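Lovastatin nonaketide synthase, polyketide synthase component (PDB 7CPX) builds the dihydromonacolin L nonaketide of lovastatin biosynthesis from malonyl-CoA, using NADPH and S-adenosylmethionine, as a homodimeric multidomain synthase that works with its partner lovC. Local coordinates at residues His1100-Glu1108 and Val1241-Gln1252. The protein carries 2 engineered substitutions. Sequence-based numbering, arbitrary orientation.
Sequences HHLPPPEEE and VVFDAEQTTLFQ
Pro1105 lies over one face of the Phe1243 ring in a CH-pi contact, its CG 3.6 Å from the ring centroid and 14° off the normal. A proline suits this place because its compact, rigid ring lays CH2 groups on the aromatic face. With CG set between the backbone N and the carbonyl carbon (chi1 44°), Phe1243 turns that face to the proline. Val1241 CG1 approaches Pro1105 CB at 3.9 Å, and the aliphatic part of Gln1247 passes obliquely beside Pro1105 CG.

Thr1249 does two jobs: its OG1 donates a hydrogen bond of 2.7 Å to Pro1103 O, tilted 27° from the carbonyl plane, while its methyl CG2 meets Leu1102 CD1 at 3.6 Å. Leu1102 is branched, and its other methyl, CD2, rests on Gln1252 CG at 3.7 Å; Gln1252 OE1 is hydrogen-bonded to Arg1203 NH1.

Packing is close along this buried side. Toward solvent, Pro1104 points away and barely touches, and the amide of exposed Gln1247 lies at the margin. Glu1106 starts away from the hairpin, and its carboxylate forms a salt bridge with Arg2023 and a hydrogen bond with His2020, both of the second subunit.

The loop 1100-1108 thus crosses one side of a bulged antiparallel hairpin, strands 1236-1243 and 1249-1260, in the dehydratase domain; the hairpin belongs to its predicted C-terminal hotdog fold. From the hairpin's other side, Val1242 and Phe1251 pack on helix 1170-1184, while Leu1250 meets helix 1208-1217.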
loop_
_atom_site.group_PDB
_atom_site.type_symbol
_atom_site.label_atom_id
_atom_site.label_comp_id
_atom_site.label_asym_id
_atom_site.label_seq_id
_atom_site.Cartn_x
_atom_site.Cartn_y
_atom_site.Cartn_z
ATOM N N HIS A 1100 -0.125 -35.200 3.994
ATOM C CA HIS A 1100 1.253 -35.676 3.936
ATOM C C HIS A 1100 2.168 -34.630 3.309
ATOM O O HIS A 1100 3.314 -34.922 2.966
ATOM C CB HIS A 1100 1.333 -36.981 3.144
ATOM C CG HIS A 1100 0.998 -36.826 1.693
ATOM N ND1 HIS A 1100 -0.284 -36.590 1.246
ATOM C CD2 HIS A 1100 1.778 -36.874 0.588
ATOM C CE1 HIS A 1100 -0.279 -36.498 -0.071
ATOM N NE2 HIS A 1100 0.960 -36.668 -0.495
ATOM N N HIS A 1101 1.658 -33.404 3.163
ATOM C CA HIS A 1101 2.458 -32.330 2.590
ATOM C C HIS A 1101 3.592 -31.906 3.513
ATOM O O HIS A 1101 4.483 -31.169 3.080
ATOM C CB HIS A 1101 1.570 -31.128 2.271
ATOM C CG HIS A 1101 0.411 -31.454 1.380
ATOM N ND1 HIS A 1101 0.539 -31.607 0.017
ATOM C CD2 HIS A 1101 -0.899 -31.655 1.661
ATOM C CE1 HIS A 1101 -0.642 -31.891 -0.504
ATOM N NE2 HIS A 1101 -1.530 -31.925 0.472
ATOM N N LEU A 1102 3.575 -32.351 4.767
ATOM C CA LEU A 1102 4.618 -32.059 5.732
ATOM C C LEU A 1102 5.191 -33.352 6.296
ATOM O O LEU A 1102 4.508 -34.381 6.312
ATOM C CB LEU A 1102 4.083 -31.199 6.884
ATOM C CG LEU A 1102 4.044 -29.692 6.643
ATOM C CD1 LEU A 1102 3.301 -28.987 7.758
ATOM C CD2 LEU A 1102 5.451 -29.148 6.534
ATOM N N PRO A 1103 6.435 -33.335 6.764
ATOM C CA PRO A 1103 7.037 -34.552 7.306
ATOM C C PRO A 1103 6.249 -35.062 8.497
ATOM O O PRO A 1103 5.742 -34.265 9.300
ATOM C CB PRO A 1103 8.445 -34.100 7.721
ATOM C CG PRO A 1103 8.339 -32.634 7.894
ATOM C CD PRO A 1103 7.338 -32.180 6.883
ATOM N N PRO A 1104 6.118 -36.378 8.649
ATOM C CA PRO A 1104 5.458 -36.901 9.836
ATOM C C PRO A 1104 6.213 -36.492 11.085
ATOM O O PRO A 1104 7.451 -36.359 11.068
ATOM C CB PRO A 1104 5.497 -38.420 9.624
ATOM C CG PRO A 1104 5.619 -38.595 8.162
ATOM C CD PRO A 1104 6.452 -37.447 7.693
ATOM N N PRO A 1105 5.508 -36.280 12.191
ATOM C CA PRO A 1105 6.186 -35.863 13.421
ATOM C C PRO A 1105 7.087 -36.960 13.958
ATOM O O PRO A 1105 6.902 -38.146 13.676
ATOM C CB PRO A 1105 5.028 -35.577 14.381
ATOM C CG PRO A 1105 3.947 -36.483 13.907
ATOM C CD PRO A 1105 4.072 -36.507 12.413
ATOM N N GLU A 1106 8.077 -36.546 14.744
ATOM C CA GLU A 1106 8.960 -37.510 15.375
ATOM C C GLU A 1106 8.152 -38.433 16.285
ATOM O O GLU A 1106 6.969 -38.212 16.557
ATOM C CB GLU A 1106 10.059 -36.797 16.159
ATOM C CG GLU A 1106 10.968 -35.928 15.301
ATOM C CD GLU A 1106 11.736 -36.725 14.264
ATOM O OE1 GLU A 1106 11.765 -37.970 14.367
ATOM O OE2 GLU A 1106 12.312 -36.107 13.343
ATOM N N GLU A 1107 8.814 -39.484 16.763
ATOM C CA GLU A 1107 8.127 -40.599 17.413
ATOM C C GLU A 1107 7.797 -40.281 18.875
ATOM O O GLU A 1107 8.163 -41.008 19.797
ATOM C CB GLU A 1107 8.979 -41.857 17.306
ATOM C CG GLU A 1107 8.178 -43.145 17.262
ATOM C CD GLU A 1107 7.446 -43.331 15.945
ATOM O OE1 GLU A 1107 7.507 -42.417 15.096
ATOM O OE2 GLU A 1107 6.813 -44.391 15.760
ATOM N N GLU A 1108 7.081 -39.174 19.073
ATOM C CA GLU A 1108 6.481 -38.853 20.369
ATOM C C GLU A 1108 7.496 -39.050 21.498
ATOM O O GLU A 1108 7.403 -39.975 22.304
ATOM C CB GLU A 1108 5.221 -39.690 20.601
ATOM C CG GLU A 1108 4.448 -39.304 21.851
ATOM C CD GLU A 1108 3.124 -40.034 21.966
ATOM O OE1 GLU A 1108 2.772 -40.779 21.028
ATOM O OE2 GLU A 1108 2.435 -39.862 22.994
ATOM N N VAL A 1241 6.387 -29.008 15.639
ATOM C CA VAL A 1241 5.619 -29.832 14.716
ATOM C C VAL A 1241 4.289 -30.159 15.379
ATOM O O VAL A 1241 4.230 -30.977 16.303
ATOM C CB VAL A 1241 6.379 -31.115 14.335
ATOM C CG1 VAL A 1241 5.620 -31.885 13.268
ATOM C CG2 VAL A 1241 7.783 -30.787 13.858
ATOM N N VAL A 1242 3.221 -29.514 14.923
ATOM C CA VAL A 1242 1.876 -29.747 15.434
ATOM C C VAL A 1242 1.156 -30.659 14.455
ATOM O O VAL A 1242 1.189 -30.427 13.242
ATOM C CB VAL A 1242 1.118 -28.423 15.623
ATOM C CG1 VAL A 1242 -0.229 -28.658 16.280
ATOM C CG2 VAL A 1242 1.947 -27.463 16.447
ATOM N N PHE A 1243 0.507 -31.698 14.974
ATOM C CA PHE A 1243 -0.111 -32.710 14.133
ATOM C C PHE A 1243 -1.459 -33.117 14.710
ATOM O O PHE A 1243 -1.773 -32.853 15.874
ATOM C CB PHE A 1243 0.798 -33.935 13.975
ATOM C CG PHE A 1243 1.440 -34.388 15.256
ATOM C CD1 PHE A 1243 2.551 -33.734 15.758
ATOM C CD2 PHE A 1243 0.949 -35.480 15.946
ATOM C CE1 PHE A 1243 3.149 -34.149 16.928
ATOM C CE2 PHE A 1243 1.545 -35.904 17.116
ATOM C CZ PHE A 1243 2.646 -35.236 17.611
ATOM N N ASP A 1244 -2.260 -33.759 13.863
ATOM C CA ASP A 1244 -3.612 -34.157 14.212
ATOM C C ASP A 1244 -3.588 -35.451 15.024
ATOM O O ASP A 1244 -2.530 -36.013 15.322
ATOM C CB ASP A 1244 -4.450 -34.325 12.945
ATOM C CG ASP A 1244 -5.940 -34.209 13.207
ATOM O OD1 ASP A 1244 -6.353 -34.363 14.376
ATOM O OD2 ASP A 1244 -6.697 -33.972 12.244
ATOM N N ALA A 1245 -4.778 -35.934 15.387
ATOM C CA ALA A 1245 -4.873 -37.210 16.086
ATOM C C ALA A 1245 -4.321 -38.341 15.230
ATOM O O ALA A 1245 -3.634 -39.235 15.735
ATOM C CB ALA A 1245 -6.324 -37.487 16.474
ATOM N N GLU A 1246 -4.610 -38.316 13.927
ATOM C CA GLU A 1246 -4.052 -39.301 13.007
ATOM C C GLU A 1246 -2.568 -39.083 12.740
ATOM O O GLU A 1246 -1.991 -39.817 11.931
ATOM C CB GLU A 1246 -4.820 -39.287 11.682
ATOM C CG GLU A 1246 -4.861 -37.936 10.977
ATOM C CD GLU A 1246 -6.045 -37.086 11.395
ATOM O OE1 GLU A 1246 -6.694 -37.422 12.408
ATOM O OE2 GLU A 1246 -6.328 -36.082 10.708
ATOM N N GLN A 1247 -1.948 -38.096 13.388
ATOM C CA GLN A 1247 -0.517 -37.829 13.312
ATOM C C GLN A 1247 -0.117 -37.136 12.017
ATOM O O GLN A 1247 1.065 -37.136 11.656
ATOM C CB GLN A 1247 0.298 -39.115 13.482
ATOM C CG GLN A 1247 1.715 -38.884 13.972
ATOM C CD GLN A 1247 2.376 -40.153 14.467
ATOM O OE1 GLN A 1247 1.988 -41.259 14.087
ATOM N NE2 GLN A 1247 3.376 -40.003 15.328
ATOM N N THR A 1248 -1.069 -36.545 11.300
ATOM C CA THR A 1248 -0.747 -35.724 10.143
ATOM C C THR A 1248 -0.362 -34.326 10.607
ATOM O O THR A 1248 -1.041 -33.733 11.452
ATOM C CB THR A 1248 -1.931 -35.652 9.182
ATOM O OG1 THR A 1248 -3.118 -35.302 9.905
ATOM C CG2 THR A 1248 -2.137 -36.987 8.480
ATOM N N THR A 1249 0.725 -33.799 10.051
ATOM C CA THR A 1249 1.278 -32.526 10.500
ATOM C C THR A 1249 0.436 -31.383 9.948
ATOM O O THR A 1249 0.469 -31.101 8.745
ATOM C CB THR A 1249 2.731 -32.392 10.062
ATOM O OG1 THR A 1249 3.484 -33.514 10.543
ATOM C CG2 THR A 1249 3.334 -31.114 10.609
ATOM N N LEU A 1250 -0.316 -30.720 10.828
ATOM C CA LEU A 1250 -1.046 -29.524 10.428
ATOM C C LEU A 1250 -0.079 -28.405 10.074
ATOM O O LEU A 1250 -0.184 -27.787 9.008
ATOM C CB LEU A 1250 -1.977 -29.077 11.554
ATOM C CG LEU A 1250 -2.805 -30.161 12.242
ATOM C CD1 LEU A 1250 -3.638 -29.550 13.351
ATOM C CD2 LEU A 1250 -3.689 -30.877 11.244
ATOM N N PHE A 1251 0.873 -28.132 10.961
ATOM C CA PHE A 1251 1.906 -27.148 10.690
ATOM C C PHE A 1251 3.109 -27.447 11.571
ATOM O O PHE A 1251 2.997 -28.096 12.613
ATOM C CB PHE A 1251 1.403 -25.718 10.922
ATOM C CG PHE A 1251 1.290 -25.338 12.370
ATOM C CD1 PHE A 1251 0.123 -25.567 13.073
ATOM C CD2 PHE A 1251 2.351 -24.739 13.025
ATOM C CE1 PHE A 1251 0.017 -25.214 14.403
ATOM C CE2 PHE A 1251 2.254 -24.384 14.353
ATOM C CZ PHE A 1251 1.084 -24.620 15.044
ATOM N N GLN A 1252 4.261 -26.959 11.127
ATOM C CA GLN A 1252 5.520 -27.114 11.832
ATOM C C GLN A 1252 6.257 -25.785 11.837
ATOM O O GLN A 1252 5.941 -24.870 11.071
ATOM C CB GLN A 1252 6.403 -28.193 11.188
ATOM C CG GLN A 1252 6.834 -27.882 9.761
ATOM C CD GLN A 1252 8.011 -28.722 9.306
ATOM O OE1 GLN A 1252 8.859 -28.255 8.547
ATOM N NE2 GLN A 1252 8.069 -29.966 9.767
#